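Local coordinates for dual specificity protein phosphatase 15 (Homo sapiens, PDB 1YZ4), which removes phosphate from phosphotyrosine, phosphoserine and phosphothreonine in proteins, as a member of the dual-specificity protein phosphatases, at residues His36-His41 with Cys87-Phe92; Arg97-Val102 with Ala128-Gly133. The protein carries 1 engineered substitution. All blocks are in the same frame, centred on the assembly; numbering follows the deposited sequence.

How the interactions relate
Interaction 1 pairs strands 36-40 and 87-91 in the middle of the catalytic domain's sheet, and interaction 2 packs the start of helix 97-110 against the loop that leads into helix 132-143. Their centres lie about 12 Å apart, and along the chain interaction 1 closes before interaction 2 opens. Strand 87-91 and helix 97-110 follow one another through the phosphate-binding loop, so each contact contributes one end of it: Ser91 and Arg97 bind the same sulfate. They touch in the core, where Ile40 CD1 packs on Ile101 CD1, and at the phosphate site, where Ser91 OG, in the position of the predicted nucleophile, probably hydrogen-bonds to Ser98 N. Both also touch one octyl glucoside.

Interaction 1: residues His36-His41 with Cys87-Phe92; sequences HIISIH and CLVHSF. Engineered in segment 87-92: Ser91 (natural residue Cys). With BOG (octyl beta-D-glucopyranoside), chain C; SO4 (sulfate ion), chain D.
The imidazole of His90 lies with one face against Ser39, whose CA makes a CH-pi contact 4.1 Å from the ring centroid, while CG2 of Ile37 meets the ring edge at CD2, 3.4 Å away. Chi1 of 73° wedges the ring between the backbone N and carbonyl carbon of its own residue, and from there its NE2 gives a weak, bent hydrogen bond to Ser39 OG (2.9 Å, 121° at the hydrogen). The Phe92 ring carries the octyl glucoside: sugar atom C1 sits over one face near the rim, and alkyl carbon C6' reaches the edge in plane, 3.6 Å from CE2. The flat apolar ring offers a surface on which the detergent's sugar and alkyl chain can lie. His41 meets Phe92 obliquely, and a water joins His41 ND1 and Ile40 O to Phe92 N, bridging the strand ends where they part.

The two strands run parallel at the centre of the sheet, in the core of the protein tyrosine phosphatase fold. Backbone hydrogen bonds run from Leu88 N to His36 O (2.8 Å), Ile38 N to Leu88 O, His90 N to Ile38 O and Ile40 N to His90 O. Beta-branched Ile37, Ile38, Ile40 and Val89 suit this extended backbone. On the face bearing Ile38, CB of Ile38 and CD1 of Ile40 both rest on Val89 CG1, the latter at 3.9 Å, and Cys87 SG fills in beside Ile38 CG1; helices 70-82 and 97-110 cover this side.

Beyond His90 comes Ser91, an engineered replacement for the cysteine predicted to form the phosphocysteine intermediate. Ser91 OG donates to O3 of a sulfate (2.5 Å); this ion, probably from the crystallisation liquor, occupies the loop expected to receive substrate phosphate, where the backbone N-H groups of Ala93, Ile95 and Ser96 also bind it.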
loop_
_atom_site.group_PDB
_atom_site.type_symbol
_atom_site.label_atom_id
_atom_site.label_comp_id
_atom_site.label_asym_id
_atom_site.label_seq_id
_atom_site.Cartn_x
_atom_site.Cartn_y
_atom_site.Cartn_z
ATOM N N HIS A 36 0.887 -5.926 10.334
ATOM C CA HIS A 36 1.349 -6.393 9.034
ATOM C C HIS A 36 2.049 -5.290 8.268
ATOM O O HIS A 36 1.685 -4.120 8.361
ATOM C CB HIS A 36 0.173 -6.918 8.211
ATOM C CG HIS A 36 -0.468 -8.137 8.791
ATOM N ND1 HIS A 36 -1.223 -8.104 9.945
ATOM C CD2 HIS A 36 -0.437 -9.433 8.396
ATOM C CE1 HIS A 36 -1.627 -9.327 10.235
ATOM N NE2 HIS A 36 -1.164 -10.152 9.312
ATOM N N ILE A 37 3.048 -5.678 7.493
ATOM C CA ILE A 37 3.813 -4.726 6.717
ATOM C C ILE A 37 4.197 -5.325 5.383
ATOM O O ILE A 37 4.511 -6.512 5.279
ATOM C CB ILE A 37 5.136 -4.333 7.429
ATOM C CG1 ILE A 37 4.846 -3.604 8.747
ATOM C CG2 ILE A 37 5.998 -3.470 6.492
ATOM C CD1 ILE A 37 6.129 -3.263 9.554
ATOM N N ILE A 38 4.151 -4.493 4.356
ATOM C CA ILE A 38 4.557 -4.912 3.037
ATOM C C ILE A 38 5.771 -4.042 2.782
ATOM O O ILE A 38 5.667 -2.816 2.783
ATOM C CB ILE A 38 3.493 -4.608 1.970
ATOM C CG1 ILE A 38 2.242 -5.457 2.214
ATOM C CG2 ILE A 38 4.070 -4.868 0.572
ATOM C CD1 ILE A 38 1.203 -5.320 1.108
ATOM N N SER A 39 6.929 -4.670 2.618
ATOM C CA SER A 39 8.142 -3.924 2.349
ATOM C C SER A 39 8.474 -4.017 0.865
ATOM O O SER A 39 8.690 -5.110 0.328
ATOM C CB SER A 39 9.305 -4.474 3.172
ATOM O OG SER A 39 9.048 -4.327 4.554
ATOM N N ILE A 40 8.491 -2.867 0.206
ATOM C CA ILE A 40 8.821 -2.791 -1.205
ATOM C C ILE A 40 10.200 -2.152 -1.244
ATOM O O ILE A 40 10.334 -0.929 -1.322
ATOM C CB ILE A 40 7.818 -1.908 -1.968
ATOM C CG1 ILE A 40 6.388 -2.309 -1.603
ATOM C CG2 ILE A 40 8.002 -2.092 -3.459
ATOM C CD1 ILE A 40 5.340 -1.354 -2.128
ATOM N N HIS A 41 11.225 -2.995 -1.167
ATOM C CA HIS A 41 12.606 -2.535 -1.152
ATOM C C HIS A 41 13.432 -3.510 -1.974
ATOM O O HIS A 41 13.147 -4.703 -1.975
ATOM C CB HIS A 41 13.102 -2.512 0.297
ATOM C CG HIS A 41 14.403 -1.803 0.488
ATOM N ND1 HIS A 41 14.608 -0.501 0.078
ATOM C CD2 HIS A 41 15.548 -2.190 1.102
ATOM C CE1 HIS A 41 15.822 -0.117 0.435
ATOM N NE2 HIS A 41 16.412 -1.122 1.058
ATOM N N CYS A 87 -2.239 -2.861 8.488
ATOM C CA CYS A 87 -1.144 -2.998 7.545
ATOM C C CYS A 87 -0.470 -1.707 7.124
ATOM O O CYS A 87 -1.130 -0.741 6.736
ATOM C CB CYS A 87 -1.611 -3.746 6.291
ATOM S SG CYS A 87 -0.276 -4.076 5.098
ATOM N N LEU A 88 0.855 -1.710 7.210
ATOM C CA LEU A 88 1.655 -0.567 6.791
ATOM C C LEU A 88 2.399 -0.943 5.516
ATOM O O LEU A 88 3.180 -1.891 5.507
ATOM C CB LEU A 88 2.689 -0.179 7.859
ATOM C CG LEU A 88 3.931 0.553 7.310
ATOM C CD1 LEU A 88 3.545 1.947 6.827
ATOM C CD2 LEU A 88 5.003 0.657 8.384
ATOM N N VAL A 89 2.144 -0.221 4.435
ATOM C CA VAL A 89 2.864 -0.488 3.196
ATOM C C VAL A 89 3.900 0.633 3.078
ATOM O O VAL A 89 3.560 1.815 3.192
ATOM C CB VAL A 89 1.931 -0.460 1.961
ATOM C CG1 VAL A 89 2.709 -0.884 0.719
ATOM C CG2 VAL A 89 0.730 -1.381 2.183
ATOM N N HIS A 90 5.161 0.271 2.859
ATOM C CA HIS A 90 6.203 1.283 2.751
ATOM C C HIS A 90 7.265 1.025 1.687
ATOM O O HIS A 90 7.500 -0.113 1.264
ATOM C CB HIS A 90 6.894 1.448 4.106
ATOM C CG HIS A 90 7.787 0.304 4.464
ATOM N ND1 HIS A 90 9.076 0.191 3.990
ATOM C CD2 HIS A 90 7.571 -0.790 5.232
ATOM C CE1 HIS A 90 9.618 -0.923 4.454
ATOM N NE2 HIS A 90 8.725 -1.536 5.209
ATOM N N SER A 91 7.892 2.117 1.261
ATOM C CA SER A 91 8.981 2.111 0.289
ATOM C C SER A 91 9.913 3.198 0.818
ATOM O O SER A 91 9.473 4.078 1.567
ATOM C CB SER A 91 8.477 2.418 -1.127
ATOM O OG SER A 91 7.365 3.295 -1.113
ATOM N N PHE A 92 11.186 3.141 0.439
ATOM C CA PHE A 92 12.180 4.080 0.962
ATOM C C PHE A 92 11.815 5.550 1.156
ATOM O O PHE A 92 11.877 6.055 2.278
ATOM C CB PHE A 92 13.481 4.017 0.155
ATOM C CG PHE A 92 14.692 4.428 0.951
ATOM C CD1 PHE A 92 15.227 3.574 1.916
ATOM C CD2 PHE A 92 15.266 5.681 0.782
ATOM C CE1 PHE A 92 16.318 3.965 2.703
ATOM C CE2 PHE A 92 16.354 6.079 1.565
ATOM C CZ PHE A 92 16.878 5.218 2.526
HETATM C C1 BOG C . 18.251 4.727 -1.738
HETATM O O1 BOG C . 19.413 5.556 -1.855
HETATM C C2 BOG C . 17.214 5.141 -2.821
HETATM O O2 BOG C . 16.835 6.493 -2.639
HETATM C C3 BOG C . 15.979 4.242 -2.711
HETATM O O3 BOG C . 15.036 4.594 -3.703
HETATM C C4 BOG C . 16.421 2.798 -2.913
HETATM O O4 BOG C . 15.294 1.949 -2.814
HETATM C C5 BOG C . 17.472 2.415 -1.833
HETATM O O5 BOG C . 18.599 3.323 -1.933
HETATM C C6 BOG C . 17.957 0.982 -2.047
HETATM O O6 BOG C . 19.005 0.667 -1.146
HETATM C "C1'" BOG C . 20.274 5.576 -0.706
HETATM C "C2'" BOG C . 20.631 7.031 -0.489
HETATM C "C3'" BOG C . 19.491 7.715 0.237
HETATM C "C4'" BOG C . 19.733 9.194 0.480
HETATM C "C5'" BOG C . 18.558 9.839 1.224
HETATM C "C6'" BOG C . 17.202 9.492 0.623
HETATM C "C7'" BOG C . 16.090 10.144 1.403
HETATM C "C8'" BOG C . 14.752 9.790 0.810
HETATM S S SO4 D . 9.587 5.256 -2.915
HETATM O O1 SO4 D . 10.960 5.071 -2.466
HETATM O O2 SO4 D . 9.200 4.151 -3.785
HETATM O O3 SO4 D . 8.695 5.310 -1.777
HETATM O O4 SO4 D . 9.441 6.506 -3.649
HETATM O O HOH W 1 12.262 0.613 -0.300
#

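Interaction 2: residues Arg97-Val102 with Ala128-Gly133; sequences RSTTIV and ANPNPG. With BOG (octyl beta-D-glucopyranoside), chain C; SO4 (sulfate ion), chain D.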
loop_
_atom_site.group_PDB
_atom_site.type_symbol
_atom_site.label_atom_id
_atom_site.label_comp_id
_atom_site.label_asym_id
_atom_site.label_seq_id
_atom_site.Cartn_x
_atom_site.Cartn_y
_atom_site.Cartn_z
ATOM N N ARG A 97 6.450 3.930 -4.904
ATOM C CA ARG A 97 6.206 2.484 -4.807
ATOM C C ARG A 97 5.085 2.041 -3.853
ATOM O O ARG A 97 4.181 1.300 -4.251
ATOM C CB ARG A 97 7.499 1.748 -4.438
ATOM C CG ARG A 97 8.465 1.567 -5.604
ATOM C CD ARG A 97 9.807 1.004 -5.159
ATOM N NE ARG A 97 10.482 1.848 -4.176
ATOM C CZ ARG A 97 11.747 1.680 -3.785
ATOM N NH1 ARG A 97 12.482 0.702 -4.294
ATOM N NH2 ARG A 97 12.286 2.491 -2.887
ATOM N N SER A 98 5.147 2.473 -2.599
ATOM C CA SER A 98 4.123 2.096 -1.630
ATOM C C SER A 98 2.782 2.703 -2.034
ATOM O O SER A 98 1.717 2.104 -1.846
ATOM C CB SER A 98 4.512 2.588 -0.229
ATOM O OG SER A 98 4.663 4.002 -0.199
ATOM N N THR A 99 2.851 3.901 -2.598
ATOM C CA THR A 99 1.665 4.626 -3.032
ATOM C C THR A 99 0.924 3.866 -4.124
ATOM O O THR A 99 -0.304 3.786 -4.121
ATOM C CB THR A 99 2.059 6.021 -3.552
ATOM O OG1 THR A 99 2.826 6.695 -2.544
ATOM C CG2 THR A 99 0.833 6.843 -3.872
ATOM N N THR A 100 1.683 3.304 -5.054
ATOM C CA THR A 100 1.123 2.549 -6.169
ATOM C C THR A 100 0.355 1.314 -5.680
ATOM O O THR A 100 -0.761 1.034 -6.137
ATOM C CB THR A 100 2.259 2.097 -7.120
ATOM O OG1 THR A 100 3.075 3.230 -7.450
ATOM C CG2 THR A 100 1.693 1.490 -8.398
ATOM N N ILE A 101 0.963 0.569 -4.761
ATOM C CA ILE A 101 0.333 -0.623 -4.214
ATOM C C ILE A 101 -0.957 -0.264 -3.459
ATOM O O ILE A 101 -1.987 -0.908 -3.650
ATOM C CB ILE A 101 1.315 -1.395 -3.274
ATOM C CG1 ILE A 101 2.314 -2.204 -4.106
ATOM C CG2 ILE A 101 0.562 -2.348 -2.371
ATOM C CD1 ILE A 101 3.212 -1.365 -4.973
ATOM N N VAL A 102 -0.914 0.765 -2.617
ATOM C CA VAL A 102 -2.113 1.146 -1.870
ATOM C C VAL A 102 -3.239 1.676 -2.771
ATOM O O VAL A 102 -4.423 1.414 -2.516
ATOM C CB VAL A 102 -1.788 2.194 -0.768
ATOM C CG1 VAL A 102 -0.935 3.301 -1.339
ATOM C CG2 VAL A 102 -3.077 2.783 -0.205
ATOM N N ALA A 128 2.513 12.042 -1.897
ATOM C CA ALA A 128 2.105 10.899 -2.718
ATOM C C ALA A 128 2.291 11.156 -4.203
ATOM O O ALA A 128 1.719 12.098 -4.758
ATOM C CB ALA A 128 0.660 10.545 -2.436
ATOM N N ASN A 129 3.077 10.305 -4.856
ATOM C CA ASN A 129 3.320 10.490 -6.275
ATOM C C ASN A 129 3.987 9.293 -6.949
ATOM O O ASN A 129 5.211 9.157 -6.960
ATOM C CB ASN A 129 4.151 11.769 -6.474
ATOM C CG ASN A 129 4.669 11.927 -7.895
ATOM O OD1 ASN A 129 4.039 11.479 -8.858
ATOM N ND2 ASN A 129 5.819 12.590 -8.031
ATOM N N PRO A 130 3.179 8.385 -7.502
ATOM C CA PRO A 130 3.776 7.225 -8.171
ATOM C C PRO A 130 4.434 7.672 -9.475
ATOM O O PRO A 130 3.960 8.605 -10.127
ATOM C CB PRO A 130 2.580 6.292 -8.378
ATOM C CG PRO A 130 1.421 7.213 -8.418
ATOM C CD PRO A 130 1.726 8.219 -7.346
ATOM N N ASN A 131 5.535 7.024 -9.849
ATOM C CA ASN A 131 6.234 7.404 -11.073
ATOM C C ASN A 131 5.352 7.197 -12.318
ATOM O O ASN A 131 4.410 6.399 -12.305
ATOM C CB ASN A 131 7.569 6.638 -11.189
ATOM C CG ASN A 131 7.395 5.185 -11.611
ATOM O OD1 ASN A 131 6.783 4.897 -12.646
ATOM N ND2 ASN A 131 7.952 4.258 -10.819
ATOM N N PRO A 132 5.649 7.921 -13.412
ATOM C CA PRO A 132 4.884 7.826 -14.663
ATOM C C PRO A 132 4.537 6.404 -15.110
ATOM O O PRO A 132 3.416 6.144 -15.548
ATOM C CB PRO A 132 5.787 8.540 -15.665
ATOM C CG PRO A 132 6.432 9.587 -14.824
ATOM C CD PRO A 132 6.807 8.817 -13.586
ATOM N N GLY A 133 5.497 5.488 -14.995
ATOM C CA GLY A 133 5.253 4.115 -15.407
ATOM C C GLY A 133 4.257 3.382 -14.532
ATOM O O GLY A 133 3.453 2.584 -15.020
HETATM C C1 BOG C . 18.251 4.727 -1.738
HETATM O O1 BOG C . 19.413 5.556 -1.855
HETATM C C2 BOG C . 17.214 5.141 -2.821
HETATM O O2 BOG C . 16.835 6.493 -2.639
HETATM C C3 BOG C . 15.979 4.242 -2.711
HETATM O O3 BOG C . 15.036 4.594 -3.703
HETATM C C4 BOG C . 16.421 2.798 -2.913
HETATM O O4 BOG C . 15.294 1.949 -2.814
HETATM C C5 BOG C . 17.472 2.415 -1.833
HETATM O O5 BOG C . 18.599 3.323 -1.933
HETATM C C6 BOG C . 17.957 0.982 -2.047
HETATM O O6 BOG C . 19.005 0.667 -1.146
HETATM C "C1'" BOG C . 20.274 5.576 -0.706
HETATM C "C2'" BOG C . 20.631 7.031 -0.489
HETATM C "C3'" BOG C . 19.491 7.715 0.237
HETATM C "C4'" BOG C . 19.733 9.194 0.480
HETATM C "C5'" BOG C . 18.558 9.839 1.224
HETATM C "C6'" BOG C . 17.202 9.492 0.623
HETATM C "C7'" BOG C . 16.090 10.144 1.403
HETATM C "C8'" BOG C . 14.752 9.790 0.810
HETATM S S SO4 D . 9.587 5.256 -2.915
HETATM O O1 SO4 D . 10.960 5.071 -2.466
HETATM O O2 SO4 D . 9.200 4.151 -3.785
HETATM O O3 SO4 D . 8.695 5.310 -1.777
HETATM O O4 SO4 D . 9.441 6.506 -3.649
#
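Apolar contacts between Thr99, Ala128 and Pro130 make up much of this interface, which has no direct hydrogen bond between the two segments. With chi1 at -54°, OG1 of Thr99 turns beside its own backbone N and CG2 is left pointing at the loop, meeting Pro130 CD at 3.8 Å and Ala128 CB at 4.0 Å; the side chain crosses the proline ring at about a right angle. A threonine suits the place because its two branches divide the work: the methyl packs outward while OG1 bonds back to Ile95 O. In Thr100 the hydroxyl itself does both: OG1 bonds to Ser96 O and lies 3.2 Å from Pro130 CB. The compact proline ring, lacking an N-H, fits against both threonines.

The polar bonds run to ligands and to the loop's surroundings. Arg97 grips the sulfate with its backbone N, with NE (2.7 Å to O2) and with NH2 (2.9 Å to O1), a grasp consistent with the phosphate-binding arginine of the family's signature loop. The guanidinium also meets O4 of the octyl glucoside at its edge, NH2 bonding to it at 3.1 Å. Asn131, the N-cap residue of helix 132-143, accepts from Phe134 N through OD1, and its ND2 reaches Asp60.

Helix 97-110 has the sheet on one side, where Ser98 touches Leu17 of strand 15-18 and Val89 of strand 87-91, and helix 132-143 on another, where Phe134 and Leu138 touch Thr100.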